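Local coordinates for protein uncharacterized RNA methyltransferase pyrab10780 (Pyrococcus abyssi, PDB 2JJQ) that catalyses the S-adenosyl-L-methionine-dependent methylation of uridine 54 in tRNA at carbon C5, forming 5-methyluridine, at residues Tyr97-Leu108 with Asp410-Leu420. Numbering follows the deposited sequence.
Sequences YDYQLEFKRKKL and DMFPHTPHVEL
With CG anti to its carbonyl carbon (chi1 -76°) and every later torsion extended, Lys104 runs straight from the helix into the loop that leads to strand 419-424, while Asp410, its CG anti to the backbone N (chi1 -173°), crosses it at about a right angle. Lys104 NZ forms a salt bridge with Asp410 OD1 at 2.7 Å, approaching from above the carboxylate plane, and donates to His417 O at 2.9 Å; weaker bonds reach Thr415 O and Phe412 O. The other carboxylate oxygen, Asp410 OD2, accepts from Tyr97 OH on its anti lone pair at 2.5 Å, the ring and carboxylate planes 25° apart. A water joins Lys104 NZ, Asp410 OD2 and Gln100 OE1. Gln100 grips His414 twice: Gln100 OE1 accepts from His414 N (2.7 Å), and Gln100 NE2 donates to His414 ND1 at 3.0 Å, close to the amide plane but tilted from the imidazole plane. The lysine thus ties together a loop that holds a type II turn, Phe412 to Thr415, and an ST turn in which Thr415 OG1 accepts from His417 N, and that links antiparallel strands 403-409 and 419-424 of the methyltransferase sheet. Phe412 lies beside Cys387, the predicted nucleophile, and His414 beside Cys90, a probable [4Fe-4S] ligand. Lys107 NZ bonds Pro416 O and Asp30 O, and Pro416 CB meets the Phe103 ring edge. Leu108 CD2 touches Val418 CG1 tip to tip (3.9 Å), and Leu108 runs antiparallel alongside Leu420.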
ATOM      1  N   TYR A  97     -12.311  -1.667 -15.124  1.00 13.10           N
ATOM      2  CA  TYR A  97     -10.848  -1.650 -14.877  1.00 14.48           C
ATOM      3  C   TYR A  97     -10.063  -1.020 -16.015  1.00 14.60           C
ATOM      4  O   TYR A  97      -9.105  -0.232 -15.816  1.00 13.58           O
ATOM      5  CB  TYR A  97     -10.347  -3.061 -14.528  1.00 15.72           C
ATOM      6  CG  TYR A  97      -8.910  -3.020 -14.067  1.00 11.50           C
ATOM      7  CD1 TYR A  97      -8.564  -2.287 -12.947  1.00 13.48           C
ATOM      8  CD2 TYR A  97      -7.920  -3.753 -14.735  1.00 13.83           C
ATOM      9  CE1 TYR A  97      -7.232  -2.258 -12.484  1.00 13.36           C
ATOM     10  CE2 TYR A  97      -6.591  -3.703 -14.289  1.00 14.53           C
ATOM     11  CZ  TYR A  97      -6.265  -2.952 -13.171  1.00 12.89           C
ATOM     12  OH  TYR A  97      -4.928  -2.870 -12.760  1.00 12.47           O
ATOM     13  N   ASP A  98     -10.500  -1.282 -17.255  1.00 14.02           N
ATOM     14  CA  ASP A  98      -9.759  -0.694 -18.372  1.00 13.66           C
ATOM     15  C   ASP A  98      -9.823   0.832 -18.309  1.00 14.53           C
ATOM     16  O   ASP A  98      -8.877   1.526 -18.730  1.00 15.12           O
ATOM     17  CB  ASP A  98     -10.255  -1.225 -19.718  1.00 16.04           C
ATOM     18  CG  ASP A  98     -11.581  -0.625 -20.127  1.00 17.65           C
ATOM     19  OD1 ASP A  98     -12.486  -0.575 -19.295  1.00 19.58           O
ATOM     20  OD2 ASP A  98     -11.755  -0.192 -21.297  1.00 22.40           O
ATOM     21  N   TYR A  99     -10.931   1.363 -17.812  1.00 13.06           N
ATOM     22  CA  TYR A  99     -11.022   2.821 -17.710  1.00 13.76           C
ATOM     23  C   TYR A  99     -10.157   3.311 -16.556  1.00 13.16           C
ATOM     24  O   TYR A  99      -9.545   4.379 -16.650  1.00 13.96           O
ATOM     25  CB  TYR A  99     -12.450   3.373 -17.592  1.00 13.68           C
ATOM     26  CG  TYR A  99     -12.374   4.883 -17.615  1.00 14.30           C
ATOM     27  CD1 TYR A  99     -11.968   5.549 -18.765  1.00 16.89           C
ATOM     28  CD2 TYR A  99     -12.555   5.626 -16.471  1.00 16.95           C
ATOM     29  CE1 TYR A  99     -11.796   6.900 -18.781  1.00 17.85           C
ATOM     30  CE2 TYR A  99     -12.390   7.036 -16.493  1.00 16.71           C
ATOM     31  CZ  TYR A  99     -11.999   7.637 -17.647  1.00 19.89           C
ATOM     32  OH  TYR A  99     -11.812   9.022 -17.757  1.00 24.26           O
ATOM     33  N   GLN A 100     -10.151   2.579 -15.442  1.00 11.25           N
ATOM     34  CA  GLN A 100      -9.200   2.971 -14.372  1.00 12.36           C
ATOM     35  C   GLN A 100      -7.809   3.139 -14.983  1.00 12.35           C
ATOM     36  O   GLN A 100      -7.120   4.081 -14.640  1.00 13.44           O
ATOM     37  CB  GLN A 100      -9.167   1.895 -13.274  1.00 12.23           C
ATOM     38  CG  GLN A 100     -10.462   1.865 -12.467  1.00 12.27           C
ATOM     39  CD  GLN A 100     -10.363   0.859 -11.351  1.00 12.70           C
ATOM     40  OE1 GLN A 100      -9.281   0.666 -10.793  1.00 12.86           O
ATOM     41  NE2 GLN A 100     -11.459   0.164 -11.065  1.00 13.79           N
ATOM     42  N   LEU A 101      -7.360   2.203 -15.825  1.00 12.76           N
ATOM     43  CA  LEU A 101      -5.999   2.293 -16.366  1.00 13.16           C
ATOM     44  C   LEU A 101      -5.835   3.488 -17.316  1.00 14.46           C
ATOM     45  O   LEU A 101      -4.796   4.137 -17.352  1.00 13.95           O
ATOM     46  CB  LEU A 101      -5.640   0.986 -17.112  1.00 14.24           C
ATOM     47  CG  LEU A 101      -5.617  -0.237 -16.222  1.00 15.36           C
ATOM     48  CD1 LEU A 101      -5.377  -1.518 -17.194  1.00 19.60           C
ATOM     49  CD2 LEU A 101      -4.561  -0.126 -15.138  1.00 18.22           C
ATOM     50  N   GLU A 102      -6.891   3.793 -18.072  1.00 13.48           N
ATOM     51  CA  GLU A 102      -6.878   4.939 -18.974  1.00 14.33           C
ATOM     52  C   GLU A 102      -6.761   6.240 -18.150  1.00 13.16           C
ATOM     53  O   GLU A 102      -6.000   7.133 -18.503  1.00 13.93           O
ATOM     54  CB  GLU A 102      -8.168   4.929 -19.814  1.00 16.34           C
ATOM     55  CG  GLU A 102      -8.304   6.138 -20.711  1.00 22.40           C
ATOM     56  CD  GLU A 102      -9.593   6.123 -21.545  1.00 33.52           C
ATOM     57  OE1 GLU A 102      -9.965   5.057 -22.091  1.00 39.35           O
ATOM     58  OE2 GLU A 102     -10.219   7.199 -21.684  1.00 38.66           O
ATOM     59  N   PHE A 103      -7.499   6.328 -17.049  1.00 13.42           N
ATOM     60  CA  PHE A 103      -7.432   7.481 -16.169  1.00 13.22           C
ATOM     61  C   PHE A 103      -5.994   7.660 -15.649  1.00 13.30           C
ATOM     62  O   PHE A 103      -5.484   8.789 -15.577  1.00 13.32           O
ATOM     63  CB  PHE A 103      -8.402   7.281 -14.984  1.00 13.49           C
ATOM     64  CG  PHE A 103      -8.086   8.161 -13.774  1.00 12.64           C
ATOM     65  CD1 PHE A 103      -8.513   9.464 -13.748  1.00 15.57           C
ATOM     66  CD2 PHE A 103      -7.369   7.666 -12.676  1.00 14.65           C
ATOM     67  CE1 PHE A 103      -8.258  10.276 -12.653  1.00 13.94           C
ATOM     68  CE2 PHE A 103      -7.086   8.452 -11.579  1.00 15.20           C
ATOM     69  CZ  PHE A 103      -7.502   9.812 -11.577  1.00 16.21           C
ATOM     70  N   LYS A 104      -5.345   6.560 -15.284  1.00 13.03           N
ATOM     71  CA  LYS A 104      -3.983   6.602 -14.744  1.00 14.01           C
ATOM     72  C   LYS A 104      -2.984   7.009 -15.822  1.00 14.40           C
ATOM     73  O   LYS A 104      -2.085   7.793 -15.550  1.00 15.26           O
ATOM     74  CB  LYS A 104      -3.611   5.258 -14.084  1.00 13.69           C
ATOM     75  CG  LYS A 104      -4.334   5.193 -12.732  1.00 12.21           C
ATOM     76  CD  LYS A 104      -4.284   3.840 -12.066  1.00 14.31           C
ATOM     77  CE  LYS A 104      -4.915   3.951 -10.668  1.00 13.20           C
ATOM     78  NZ  LYS A 104      -4.883   2.684  -9.816  1.00 15.06           N
ATOM     79  N   ARG A 105      -3.158   6.507 -17.041  1.00 14.68           N
ATOM     80  CA  ARG A 105      -2.301   6.945 -18.160  1.00 15.66           C
ATOM     81  C   ARG A 105      -2.388   8.438 -18.376  1.00 15.32           C
ATOM     82  O   ARG A 105      -1.377   9.121 -18.475  1.00 15.19           O
ATOM     83  CB  ARG A 105      -2.621   6.186 -19.443  1.00 15.98           C
ATOM     84  CG  ARG A 105      -2.158   4.776 -19.321  1.00 19.78           C
ATOM     85  CD  ARG A 105      -2.132   4.167 -20.687  1.00 25.30           C
ATOM     86  NE  ARG A 105      -3.482   4.103 -21.201  1.00 24.04           N
ATOM     87  CZ  ARG A 105      -4.244   3.016 -21.118  1.00 28.48           C
ATOM     88  NH1 ARG A 105      -3.768   1.918 -20.537  1.00 30.22           N
ATOM     89  NH2 ARG A 105      -5.471   3.034 -21.618  1.00 26.51           N
ATOM     90  N   LYS A 106      -3.601   8.940 -18.424  1.00 14.83           N
ATOM     91  CA  LYS A 106      -3.834  10.360 -18.666  1.00 16.13           C
ATOM     92  C   LYS A 106      -3.260  11.234 -17.536  1.00 15.12           C
ATOM     93  O   LYS A 106      -2.583  12.251 -17.778  1.00 14.36           O
ATOM     94  CB  LYS A 106      -5.333  10.590 -18.824  1.00 17.29           C
ATOM     95  CG  LYS A 106      -5.883  10.130 -20.195  1.00 18.86           C
ATOM     96  CD  LYS A 106      -7.417  10.299 -20.191  1.00 29.66           C
ATOM     97  CE  LYS A 106      -8.130   9.778 -21.469  1.00 35.57           C
ATOM     98  NZ  LYS A 106      -7.433  10.142 -22.766  1.00 39.80           N
ATOM     99  N   LYS A 107      -3.520  10.825 -16.292  1.00 14.56           N
ATOM    100  CA  LYS A 107      -2.960  11.513 -15.121  1.00 14.04           C
ATOM    101  C   LYS A 107      -1.441  11.611 -15.129  1.00 14.71           C
ATOM    102  O   LYS A 107      -0.872  12.698 -14.914  1.00 13.64           O
ATOM    103  CB  LYS A 107      -3.443  10.811 -13.853  1.00 15.17           C
ATOM    104  CG  LYS A 107      -2.906  11.462 -12.592  1.00 17.35           C
ATOM    105  CD  LYS A 107      -3.539  10.713 -11.415  1.00 22.73           C
ATOM    106  CE  LYS A 107      -2.855  11.015 -10.126  1.00 25.33           C
ATOM    107  NZ  LYS A 107      -3.511  10.237  -8.983  1.00 21.30           N
ATOM    108  N   LEU A 108      -0.763  10.487 -15.430  1.00 14.64           N
ATOM    109  CA  LEU A 108       0.708  10.473 -15.485  1.00 14.71           C
ATOM    110  C   LEU A 108       1.225  11.366 -16.602  1.00 14.08           C
ATOM    111  O   LEU A 108       2.233  12.071 -16.419  1.00 13.37           O
ATOM    112  CB  LEU A 108       1.267   9.040 -15.693  1.00 15.07           C
ATOM    113  CG  LEU A 108       1.094   8.190 -14.410  1.00 16.36           C
ATOM    114  CD1 LEU A 108       1.421   6.731 -14.735  1.00 17.28           C
ATOM    115  CD2 LEU A 108       1.982   8.763 -13.272  1.00 17.73           C
ATOM    116  N   ASP A 410       0.181  -0.649 -11.890  1.00 12.98           N
ATOM    117  CA  ASP A 410      -1.015  -0.441 -11.092  1.00 14.23           C
ATOM    118  C   ASP A 410      -0.938  -1.291  -9.805  1.00 13.84           C
ATOM    119  O   ASP A 410      -1.486  -2.403  -9.714  1.00 14.43           O
ATOM    120  CB  ASP A 410      -2.305  -0.717 -11.873  1.00 14.08           C
ATOM    121  CG  ASP A 410      -3.522  -0.319 -11.066  1.00 15.99           C
ATOM    122  OD1 ASP A 410      -3.345   0.535 -10.175  1.00 16.85           O
ATOM    123  OD2 ASP A 410      -4.621  -0.896 -11.216  1.00 17.76           O
ATOM    124  N   MET A 411      -0.266  -0.754  -8.799  1.00 13.19           N
ATOM    125  CA  MET A 411      -0.143  -1.469  -7.546  1.00 14.43           C
ATOM    126  C   MET A 411      -1.448  -1.344  -6.771  1.00 14.27           C
ATOM    127  O   MET A 411      -1.718  -2.136  -5.819  1.00 14.08           O
ATOM    128  CB  MET A 411       1.045  -0.881  -6.723  1.00 13.87           C
ATOM    129  CG  MET A 411       2.437  -1.342  -7.316  1.00 19.51           C
ATOM    130  SD  MET A 411       2.831  -3.077  -6.890  1.00 27.20           S
ATOM    131  CE  MET A 411       2.143  -3.129  -5.234  1.00 16.52           C
ATOM    132  N   PHE A 412      -2.279  -0.377  -7.172  1.00 14.37           N
ATOM    133  CA  PHE A 412      -3.412   0.029  -6.320  1.00 14.46           C
ATOM    134  C   PHE A 412      -4.736   0.107  -7.113  1.00 14.71           C
ATOM    135  O   PHE A 412      -5.347   1.189  -7.216  1.00 13.53           O
ATOM    136  CB  PHE A 412      -3.131   1.387  -5.696  1.00 13.96           C
ATOM    137  CG  PHE A 412      -1.794   1.465  -5.045  1.00 14.14           C
ATOM    138  CD1 PHE A 412      -1.576   0.885  -3.826  1.00 19.73           C
ATOM    139  CD2 PHE A 412      -0.766   2.108  -5.683  1.00 14.85           C
ATOM    140  CE1 PHE A 412      -0.299   0.950  -3.195  1.00 22.62           C
ATOM    141  CE2 PHE A 412       0.507   2.177  -5.082  1.00 19.69           C
ATOM    142  CZ  PHE A 412       0.728   1.604  -3.842  1.00 20.65           C
ATOM    143  N   PRO A 413      -5.191  -1.027  -7.610  1.00 14.03           N
ATOM    144  CA  PRO A 413      -6.480  -1.040  -8.325  1.00 15.29           C
ATOM    145  C   PRO A 413      -7.615  -0.388  -7.507  1.00 14.88           C
ATOM    146  O   PRO A 413      -7.659  -0.514  -6.269  1.00 13.12           O
ATOM    147  CB  PRO A 413      -6.778  -2.533  -8.468  1.00 16.25           C
ATOM    148  CG  PRO A 413      -5.406  -3.226  -8.404  1.00 17.42           C
ATOM    149  CD  PRO A 413      -4.563  -2.371  -7.504  1.00 15.41           C
ATOM    150  N   HIS A 414      -8.565   0.266  -8.207  1.00 14.60           N
ATOM    151  CA  HIS A 414      -9.742   0.869  -7.580  1.00 14.13           C
ATOM    152  C   HIS A 414      -9.441   2.122  -6.770  1.00 15.14           C
ATOM    153  O   HIS A 414     -10.327   2.623  -6.076  1.00 16.84           O
ATOM    154  CB  HIS A 414     -10.563  -0.114  -6.726  1.00 15.04           C
ATOM    155  CG  HIS A 414     -10.772  -1.436  -7.385  1.00 16.10           C
ATOM    156  ND1 HIS A 414     -11.380  -1.560  -8.616  1.00 15.60           N
ATOM    157  CD2 HIS A 414     -10.438  -2.699  -7.001  1.00 20.89           C
ATOM    158  CE1 HIS A 414     -11.442  -2.836  -8.963  1.00 17.12           C
ATOM    159  NE2 HIS A 414     -10.864  -3.556  -8.002  1.00 20.05           N
ATOM    160  N   THR A 415      -8.207   2.608  -6.845  1.00 14.86           N
ATOM    161  CA  THR A 415      -7.826   3.884  -6.249  1.00 14.31           C
ATOM    162  C   THR A 415      -7.174   4.706  -7.362  1.00 15.12           C
ATOM    163  O   THR A 415      -6.749   4.148  -8.396  1.00 13.61           O
ATOM    164  CB  THR A 415      -6.785   3.699  -5.122  1.00 14.50           C
ATOM    165  OG1 THR A 415      -5.495   3.522  -5.725  1.00 14.33           O
ATOM    166  CG2 THR A 415      -7.106   2.465  -4.258  1.00 14.24           C
ATOM    167  N   PRO A 416      -7.031   6.038  -7.150  1.00 15.91           N
ATOM    168  CA  PRO A 416      -6.332   6.844  -8.151  1.00 17.00           C
ATOM    169  C   PRO A 416      -4.806   6.696  -8.176  1.00 17.64           C
ATOM    170  O   PRO A 416      -4.144   7.338  -8.984  1.00 18.38           O
ATOM    171  CB  PRO A 416      -6.694   8.297  -7.772  1.00 15.69           C
ATOM    172  CG  PRO A 416      -7.544   8.232  -6.588  1.00 18.49           C
ATOM    173  CD  PRO A 416      -7.548   6.841  -6.027  1.00 16.19           C
ATOM    174  N   HIS A 417      -4.253   5.857  -7.297  1.00 17.82           N
ATOM    175  CA  HIS A 417      -2.814   5.820  -7.093  1.00 19.56           C
ATOM    176  C   HIS A 417      -2.110   4.864  -8.017  1.00 20.08           C
ATOM    177  O   HIS A 417      -2.655   3.832  -8.426  1.00 19.85           O
ATOM    178  CB  HIS A 417      -2.499   5.424  -5.650  1.00 18.68           C
ATOM    179  CG  HIS A 417      -3.231   6.242  -4.644  1.00 22.35           C
ATOM    180  ND1 HIS A 417      -3.156   7.616  -4.616  1.00 24.59           N
ATOM    181  CD2 HIS A 417      -4.099   5.890  -3.669  1.00 22.29           C
ATOM    182  CE1 HIS A 417      -3.917   8.073  -3.639  1.00 25.93           C
ATOM    183  NE2 HIS A 417      -4.485   7.046  -3.039  1.00 28.54           N
ATOM    184  N   VAL A 418      -0.877   5.206  -8.351  1.00 20.26           N
ATOM    185  CA  VAL A 418      -0.101   4.317  -9.189  1.00 21.17           C
ATOM    186  C   VAL A 418       1.335   4.271  -8.644  1.00 20.63           C
ATOM    187  O   VAL A 418       1.715   5.196  -7.902  1.00 21.58           O
ATOM    188  CB  VAL A 418      -0.172   4.809 -10.651  1.00 23.05           C
ATOM    189  CG1 VAL A 418       0.987   5.780 -10.925  1.00 24.16           C
ATOM    190  CG2 VAL A 418      -0.128   3.650 -11.582  1.00 24.34           C
ATOM    191  N   GLU A 419       2.088   3.221  -8.969  1.00 19.52           N
ATOM    192  CA  GLU A 419       3.505   3.084  -8.620  1.00 19.67           C
ATOM    193  C   GLU A 419       4.409   3.275  -9.837  1.00 19.43           C
ATOM    194  O   GLU A 419       4.387   2.474 -10.756  1.00 22.63           O
ATOM    195  CB  GLU A 419       3.772   1.705  -8.062  1.00 21.14           C
ATOM    196  CG  GLU A 419       5.202   1.504  -7.594  1.00 25.79           C
ATOM    197  CD  GLU A 419       5.384   1.869  -6.131  1.00 34.25           C
ATOM    198  OE1 GLU A 419       4.582   2.678  -5.626  1.00 38.95           O
ATOM    199  OE2 GLU A 419       6.288   1.293  -5.478  1.00 36.33           O
ATOM    200  N   LEU A 420       5.265   4.273  -9.834  1.00 16.73           N
ATOM    201  CA  LEU A 420       6.115   4.510 -11.016  1.00 17.02           C
ATOM    202  C   LEU A 420       7.454   3.852 -10.748  1.00 15.84           C
ATOM    203  O   LEU A 420       7.899   3.797  -9.590  1.00 15.40           O
ATOM    204  CB  LEU A 420       6.395   5.996 -11.143  1.00 18.01           C
ATOM    205  CG  LEU A 420       5.358   6.897 -11.728  1.00 22.42           C
ATOM    206  CD1 LEU A 420       5.910   8.327 -11.401  1.00 23.29           C
ATOM    207  CD2 LEU A 420       5.407   6.630 -13.240  1.00 23.84           C
TER
HETATM  208  O   HOH W   1      -6.590   0.994 -11.208  1.00 16.17           O
HETATM  209  O   HOH W   2      -1.663   9.880  -6.665  1.00 37.82           O